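Local coordinates for T-cell surface glycoprotein CD1A1 antigen (Gallus gallus, PDB 3JVG), which probably presents lipid antigens to T cells, as other CD1 glycoproteins do, from a groove built by its MHC class I-like ectodomain, at residues Phe118-Gln130 with Glu141-Gln155. Sequence-based numbering, arbitrary orientation.
With NAG (2-acetamido-2-deoxy-beta-D-glucopyranose), chain H; NAG (2-acetamido-2-deoxy-beta-D-glucopyranose), chain I.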
loop_
_atom_site.group_PDB
_atom_site.type_symbol
_atom_site.label_atom_id
_atom_site.label_comp_id
_atom_site.label_asym_id
_atom_site.label_seq_id
_atom_site.Cartn_x
_atom_site.Cartn_y
_atom_site.Cartn_z
ATOM N N PHE A 118 15.916 10.437 3.556
ATOM C CA PHE A 118 17.044 11.175 3.050
ATOM C C PHE A 118 16.942 12.674 3.448
ATOM O O PHE A 118 17.939 13.324 3.825
ATOM C CB PHE A 118 17.061 10.935 1.535
ATOM C CG PHE A 118 18.046 11.782 0.775
ATOM C CD1 PHE A 118 19.388 11.406 0.673
ATOM C CD2 PHE A 118 17.608 12.900 0.117
ATOM C CE1 PHE A 118 20.301 12.164 -0.064
ATOM C CE2 PHE A 118 18.484 13.685 -0.652
ATOM C CZ PHE A 118 19.857 13.310 -0.749
ATOM N N LEU A 119 15.739 13.225 3.388
ATOM C CA LEU A 119 15.523 14.602 3.799
ATOM C C LEU A 119 14.154 14.691 4.445
ATOM O O LEU A 119 13.219 14.029 4.002
ATOM C CB LEU A 119 15.592 15.465 2.573
ATOM C CG LEU A 119 16.375 16.723 2.374
ATOM C CD1 LEU A 119 17.693 16.857 3.176
ATOM C CD2 LEU A 119 16.554 16.947 0.832
ATOM N N ARG A 120 14.039 15.482 5.494
ATOM C CA ARG A 120 12.782 15.639 6.190
ATOM C C ARG A 120 12.550 17.138 6.523
ATOM O O ARG A 120 13.423 17.823 7.098
ATOM C CB ARG A 120 12.737 14.806 7.471
ATOM C CG ARG A 120 11.546 15.144 8.374
ATOM C CD ARG A 120 11.458 14.202 9.606
ATOM N NE ARG A 120 11.091 12.828 9.198
ATOM C CZ ARG A 120 11.190 11.749 9.959
ATOM N NH1 ARG A 120 11.678 11.818 11.199
ATOM N NH2 ARG A 120 10.815 10.576 9.460
ATOM N N PHE A 121 11.371 17.627 6.139
ATOM C CA PHE A 121 10.997 18.975 6.436
ATOM C C PHE A 121 10.650 19.163 7.906
ATOM O O PHE A 121 9.974 18.325 8.523
ATOM C CB PHE A 121 9.823 19.396 5.572
ATOM C CG PHE A 121 9.615 20.928 5.525
ATOM C CD1 PHE A 121 10.473 21.750 4.782
ATOM C CD2 PHE A 121 8.573 21.522 6.222
ATOM C CE1 PHE A 121 10.287 23.173 4.743
ATOM C CE2 PHE A 121 8.370 22.920 6.188
ATOM C CZ PHE A 121 9.245 23.742 5.445
ATOM N N ASN A 122 11.111 20.274 8.454
ATOM C CA ASN A 122 10.808 20.641 9.807
ATOM C C ASN A 122 9.876 21.801 9.680
ATOM O O ASN A 122 10.314 22.882 9.285
ATOM C CB ASN A 122 12.095 21.097 10.470
ATOM C CG ASN A 122 11.940 21.359 11.957
ATOM O OD1 ASN A 122 10.957 21.985 12.430
ATOM N ND2 ASN A 122 12.949 20.914 12.718
ATOM N N LEU A 123 8.596 21.581 9.986
ATOM C CA LEU A 123 7.561 22.630 9.856
ATOM C C LEU A 123 7.817 23.901 10.712
ATOM O O LEU A 123 7.666 25.019 10.217
ATOM C CB LEU A 123 6.160 22.078 10.140
ATOM C CG LEU A 123 4.954 23.029 9.977
ATOM C CD1 LEU A 123 4.475 23.269 8.480
ATOM C CD2 LEU A 123 3.767 22.634 10.867
ATOM N N ASP A 124 8.161 23.750 11.980
ATOM C CA ASP A 124 8.268 24.949 12.851
ATOM C C ASP A 124 9.420 25.888 12.453
ATOM O O ASP A 124 9.266 27.098 12.405
ATOM C CB ASP A 124 8.361 24.560 14.341
ATOM C CG ASP A 124 7.020 24.049 14.915
ATOM O OD1 ASP A 124 7.007 23.585 16.083
ATOM O OD2 ASP A 124 5.974 24.099 14.212
ATOM N N ALA A 125 10.571 25.313 12.139
ATOM C CA ALA A 125 11.731 26.090 11.754
ATOM C C ALA A 125 11.661 26.422 10.277
ATOM O O ALA A 125 12.407 27.248 9.799
ATOM C CB ALA A 125 12.994 25.317 12.057
ATOM N N GLY A 126 10.765 25.779 9.546
ATOM C CA GLY A 126 10.730 25.983 8.119
ATOM C C GLY A 126 12.084 25.675 7.512
ATOM O O GLY A 126 12.611 26.458 6.734
ATOM N N THR A 127 12.692 24.565 7.904
ATOM C CA THR A 127 13.886 24.135 7.198
ATOM C C THR A 127 13.912 22.596 7.004
ATOM O O THR A 127 12.934 21.930 7.338
ATOM C CB THR A 127 15.131 24.605 7.921
ATOM O OG1 THR A 127 16.283 24.520 7.032
ATOM C CG2 THR A 127 15.302 23.794 9.222
ATOM N N TRP A 128 15.048 22.087 6.510
ATOM C CA TRP A 128 15.286 20.671 6.237
ATOM C C TRP A 128 16.235 19.961 7.185
ATOM O O TRP A 128 17.309 20.469 7.487
ATOM C CB TRP A 128 15.736 20.508 4.792
ATOM C CG TRP A 128 14.682 21.024 3.810
ATOM C CD1 TRP A 128 14.529 22.325 3.359
ATOM C CD2 TRP A 128 13.633 20.260 3.197
ATOM N NE1 TRP A 128 13.471 22.400 2.488
ATOM C CE2 TRP A 128 12.882 21.163 2.386
ATOM C CE3 TRP A 128 13.241 18.895 3.261
ATOM C CZ2 TRP A 128 11.793 20.747 1.613
ATOM C CZ3 TRP A 128 12.145 18.486 2.507
ATOM C CH2 TRP A 128 11.428 19.421 1.698
ATOM N N ASP A 129 15.815 18.783 7.658
ATOM C CA ASP A 129 16.699 17.839 8.381
ATOM C C ASP A 129 17.353 16.827 7.426
ATOM O O ASP A 129 16.664 16.131 6.651
ATOM C CB ASP A 129 15.967 17.086 9.510
ATOM C CG ASP A 129 15.142 18.025 10.444
ATOM O OD1 ASP A 129 15.459 19.238 10.555
ATOM O OD2 ASP A 129 14.157 17.533 11.074
ATOM N N GLN A 130 18.685 16.750 7.524
ATOM C CA GLN A 130 19.484 15.752 6.845
ATOM C C GLN A 130 19.204 14.415 7.531
ATOM O O GLN A 130 19.377 14.295 8.764
ATOM C CB GLN A 130 20.969 16.147 6.954
ATOM C CG GLN A 130 21.966 15.186 6.284
ATOM C CD GLN A 130 23.469 15.540 6.555
ATOM O OE1 GLN A 130 23.830 16.671 6.828
ATOM N NE2 GLN A 130 24.319 14.552 6.442
ATOM N N GLU A 141 20.603 18.925 1.871
ATOM C CA GLU A 141 20.128 19.703 2.992
ATOM C C GLU A 141 20.584 21.143 2.849
ATOM O O GLU A 141 19.797 22.065 2.996
ATOM C CB GLU A 141 20.588 19.114 4.323
ATOM C CG GLU A 141 19.934 19.774 5.545
ATOM C CD GLU A 141 20.637 21.077 5.946
ATOM O OE1 GLU A 141 21.885 21.196 5.815
ATOM O OE2 GLU A 141 19.943 22.009 6.379
ATOM N N HIS A 142 21.844 21.347 2.508
ATOM C CA HIS A 142 22.306 22.739 2.360
ATOM C C HIS A 142 21.678 23.481 1.192
ATOM O O HIS A 142 21.397 24.686 1.284
ATOM C CB HIS A 142 23.806 22.762 2.292
ATOM C CG HIS A 142 24.442 22.424 3.595
ATOM N ND1 HIS A 142 25.048 21.214 3.834
ATOM C CD2 HIS A 142 24.558 23.144 4.745
ATOM C CE1 HIS A 142 25.524 21.203 5.069
ATOM N NE2 HIS A 142 25.241 22.359 5.646
ATOM N N LEU A 143 21.406 22.737 0.118
ATOM C CA LEU A 143 20.794 23.295 -1.080
ATOM C C LEU A 143 19.375 23.760 -0.767
ATOM O O LEU A 143 18.999 24.889 -1.067
ATOM C CB LEU A 143 20.796 22.239 -2.198
ATOM C CG LEU A 143 20.018 22.523 -3.485
ATOM C CD1 LEU A 143 20.578 23.716 -4.352
ATOM C CD2 LEU A 143 19.946 21.255 -4.314
ATOM N N MET A 144 18.592 22.866 -0.166
ATOM C CA MET A 144 17.220 23.125 0.231
ATOM C C MET A 144 17.115 24.133 1.391
ATOM O O MET A 144 16.120 24.887 1.469
ATOM C CB MET A 144 16.522 21.797 0.575
ATOM C CG MET A 144 16.401 20.834 -0.593
ATOM S SD MET A 144 15.411 21.570 -1.945
ATOM C CE MET A 144 16.686 22.246 -2.978
ATOM N N ALA A 145 18.115 24.161 2.277
ATOM C CA ALA A 145 18.183 25.206 3.339
ATOM C C ALA A 145 18.265 26.601 2.751
ATOM O O ALA A 145 17.910 27.605 3.391
ATOM C CB ALA A 145 19.402 24.999 4.227
ATOM N N ASN A 146 18.826 26.671 1.545
ATOM C CA ASN A 146 19.042 27.922 0.866
ATOM C C ASN A 146 17.751 28.458 0.213
ATOM O O ASN A 146 17.650 29.646 -0.087
ATOM C CB ASN A 146 20.171 27.751 -0.157
ATOM C CG ASN A 146 21.543 28.182 0.385
ATOM O OD1 ASN A 146 21.710 28.410 1.578
ATOM N ND2 ASN A 146 22.527 28.288 -0.513
ATOM N N ALA A 147 16.758 27.597 0.010
ATOM C CA ALA A 147 15.520 28.049 -0.614
ATOM C C ALA A 147 14.525 28.566 0.459
ATOM O O ALA A 147 13.543 27.878 0.794
ATOM C CB ALA A 147 14.916 26.925 -1.476
ATOM N N SER A 148 14.810 29.760 1.009
ATOM C CA SER A 148 14.037 30.317 2.148
ATOM C C SER A 148 12.576 30.546 1.812
ATOM O O SER A 148 11.675 30.202 2.588
ATOM C CB SER A 148 14.611 31.654 2.669
ATOM O OG SER A 148 15.791 32.038 2.003
ATOM N N THR A 149 12.365 31.125 0.630
ATOM C CA THR A 149 11.087 31.526 0.185
ATOM C C THR A 149 10.247 30.295 -0.083
ATOM O O THR A 149 9.080 30.215 0.374
ATOM C CB THR A 149 11.252 32.364 -1.097
ATOM O OG1 THR A 149 11.974 33.560 -0.791
ATOM C CG2 THR A 149 9.929 32.716 -1.682
ATOM N N LEU A 150 10.800 29.333 -0.836
ATOM C CA LEU A 150 10.098 28.060 -1.065
ATOM C C LEU A 150 9.709 27.435 0.271
ATOM O O LEU A 150 8.594 26.954 0.421
ATOM C CB LEU A 150 10.979 27.060 -1.842
ATOM C CG LEU A 150 10.659 25.564 -1.830
ATOM C CD1 LEU A 150 9.334 25.288 -2.482
ATOM C CD2 LEU A 150 11.751 24.753 -2.551
ATOM N N ASN A 151 10.612 27.477 1.242
ATOM C CA ASN A 151 10.364 26.826 2.508
ATOM C C ASN A 151 9.266 27.496 3.318
ATOM O O ASN A 151 8.534 26.790 4.023
ATOM C CB ASN A 151 11.639 26.734 3.346
ATOM C CG ASN A 151 12.672 25.833 2.719
ATOM O OD1 ASN A 151 12.353 24.920 1.939
ATOM N ND2 ASN A 151 13.931 26.064 3.072
ATOM N N GLU A 152 9.225 28.823 3.317
ATOM C CA GLU A 152 8.071 29.596 3.827
ATOM C C GLU A 152 6.742 29.178 3.185
ATOM O O GLU A 152 5.768 28.985 3.875
ATOM C CB GLU A 152 8.293 31.098 3.604
ATOM C CG GLU A 152 9.367 31.619 4.521
ATOM C CD GLU A 152 9.995 32.926 4.053
ATOM O OE1 GLU A 152 9.526 33.509 3.004
ATOM O OE2 GLU A 152 10.935 33.396 4.761
ATOM N N VAL A 153 6.722 29.036 1.867
ATOM C CA VAL A 153 5.526 28.581 1.157
ATOM C C VAL A 153 5.198 27.107 1.499
ATOM O O VAL A 153 4.082 26.789 1.777
ATOM C CB VAL A 153 5.641 28.800 -0.384
ATOM C CG1 VAL A 153 4.382 28.274 -1.138
ATOM C CG2 VAL A 153 5.868 30.299 -0.675
ATOM N N ILE A 154 6.197 26.239 1.553
ATOM C CA ILE A 154 5.953 24.821 1.999
ATOM C C ILE A 154 5.244 24.776 3.383
ATOM O O ILE A 154 4.317 24.005 3.579
ATOM C CB ILE A 154 7.235 23.895 2.011
ATOM C CG1 ILE A 154 7.741 23.613 0.570
ATOM C CG2 ILE A 154 6.911 22.565 2.798
ATOM C CD1 ILE A 154 9.281 23.233 0.463
ATOM N N GLN A 155 5.616 25.669 4.285
ATOM C CA GLN A 155 5.019 25.700 5.622
ATOM C C GLN A 155 3.521 25.905 5.574
ATOM O O GLN A 155 2.765 25.285 6.320
ATOM C CB GLN A 155 5.615 26.841 6.467
ATOM C CG GLN A 155 6.984 26.556 7.038
ATOM C CD GLN A 155 7.587 27.838 7.676
ATOM O OE1 GLN A 155 7.654 28.888 7.006
ATOM N NE2 GLN A 155 8.006 27.750 8.943
HETATM C C1 NAG H . 23.874 28.690 -0.254
HETATM C C2 NAG H . 24.868 27.842 -1.059
HETATM C C3 NAG H . 26.316 28.350 -1.030
HETATM C C4 NAG H . 26.389 29.870 -1.248
HETATM C C5 NAG H . 25.438 30.493 -0.220
HETATM C C6 NAG H . 25.513 32.019 -0.110
HETATM C C7 NAG H . 24.609 25.551 -1.535
HETATM C C8 NAG H . 24.654 24.104 -1.134
HETATM N N2 NAG H . 24.901 26.473 -0.632
HETATM O O3 NAG H . 27.084 27.595 -1.960
HETATM O O4 NAG H . 27.710 30.373 -1.165
HETATM O O5 NAG H . 24.125 30.069 -0.532
HETATM O O6 NAG H . 24.473 32.670 -0.809
HETATM O O7 NAG H . 24.286 25.870 -2.671
HETATM C C1 NAG I . -0.443 25.165 12.401
HETATM C C2 NAG I . 0.443 26.069 13.298
HETATM C C3 NAG I . -0.111 26.235 14.734
HETATM C C4 NAG I . -1.521 26.835 14.657
HETATM C C5 NAG I . -2.450 26.042 13.690
HETATM C C6 NAG I . -3.709 26.880 13.386
HETATM C C7 NAG I . 2.717 26.337 12.467
HETATM C C8 NAG I . 4.143 25.914 12.546
HETATM N N2 NAG I . 1.868 25.707 13.289
HETATM O O3 NAG I . 0.737 27.044 15.547
HETATM O O4 NAG I . -2.076 27.002 15.969
HETATM O O5 NAG I . -1.827 25.592 12.458
HETATM O O6 NAG I . -4.706 26.154 12.704
HETATM O O7 NAG I . 2.384 27.227 11.667
#
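Trp128 and Asn151 make the central polar contact between the edge hairpin of the MHC-like sheet and the kinked helical wall beside it. Trp128 NE1 donates to Asn151 OD1 over 2.8 Å, arriving from above the carbonyl plane, 43° out of it. The amide of Asn151 also gives its ND2 hydrogen to Met144 O (3.0 Å), which also accepts from Ala147 N, on the opposite face of its plane, so one side chain ties the break between helices 135-145 and 148-172 to the hairpin. At the turn, Gln155 reaches out with its chain extended beyond CG, and NE2 makes a nearly straight bond of 3.0 Å to Leu123 O, lying in the amide plane of Gln155. Gly126, in a G1 bulge with positive phi, lets that amide lie close against its CA.

Aromatic and apolar contacts lie between the sheet and the helices. The indole of Trp128 is sandwiched: Met144 CB sits over the five-membered ring, 3.7 Å from its centroid, and Phe121 CD1 lies against the other face. Phe109 of strand 105-113 meets the Trp128 ring edge-to-face. Ile154 uses both branches: CG2, anti to its backbone N, rests over the centre of the Phe121 ring (3.7 Å), while CD1 meets Trp128 CZ2 at the indole edge. Toward the start of the hairpin, Leu119 CD1 abuts Glu141 CA at 3.8 Å.

Asn146 carries an N-linked glycan at the helix break. The Asn151 amide, accepting at OD1 and donating from ND2, together with the buried aromatic faces, probably holds the helix break in register with the sheet edge.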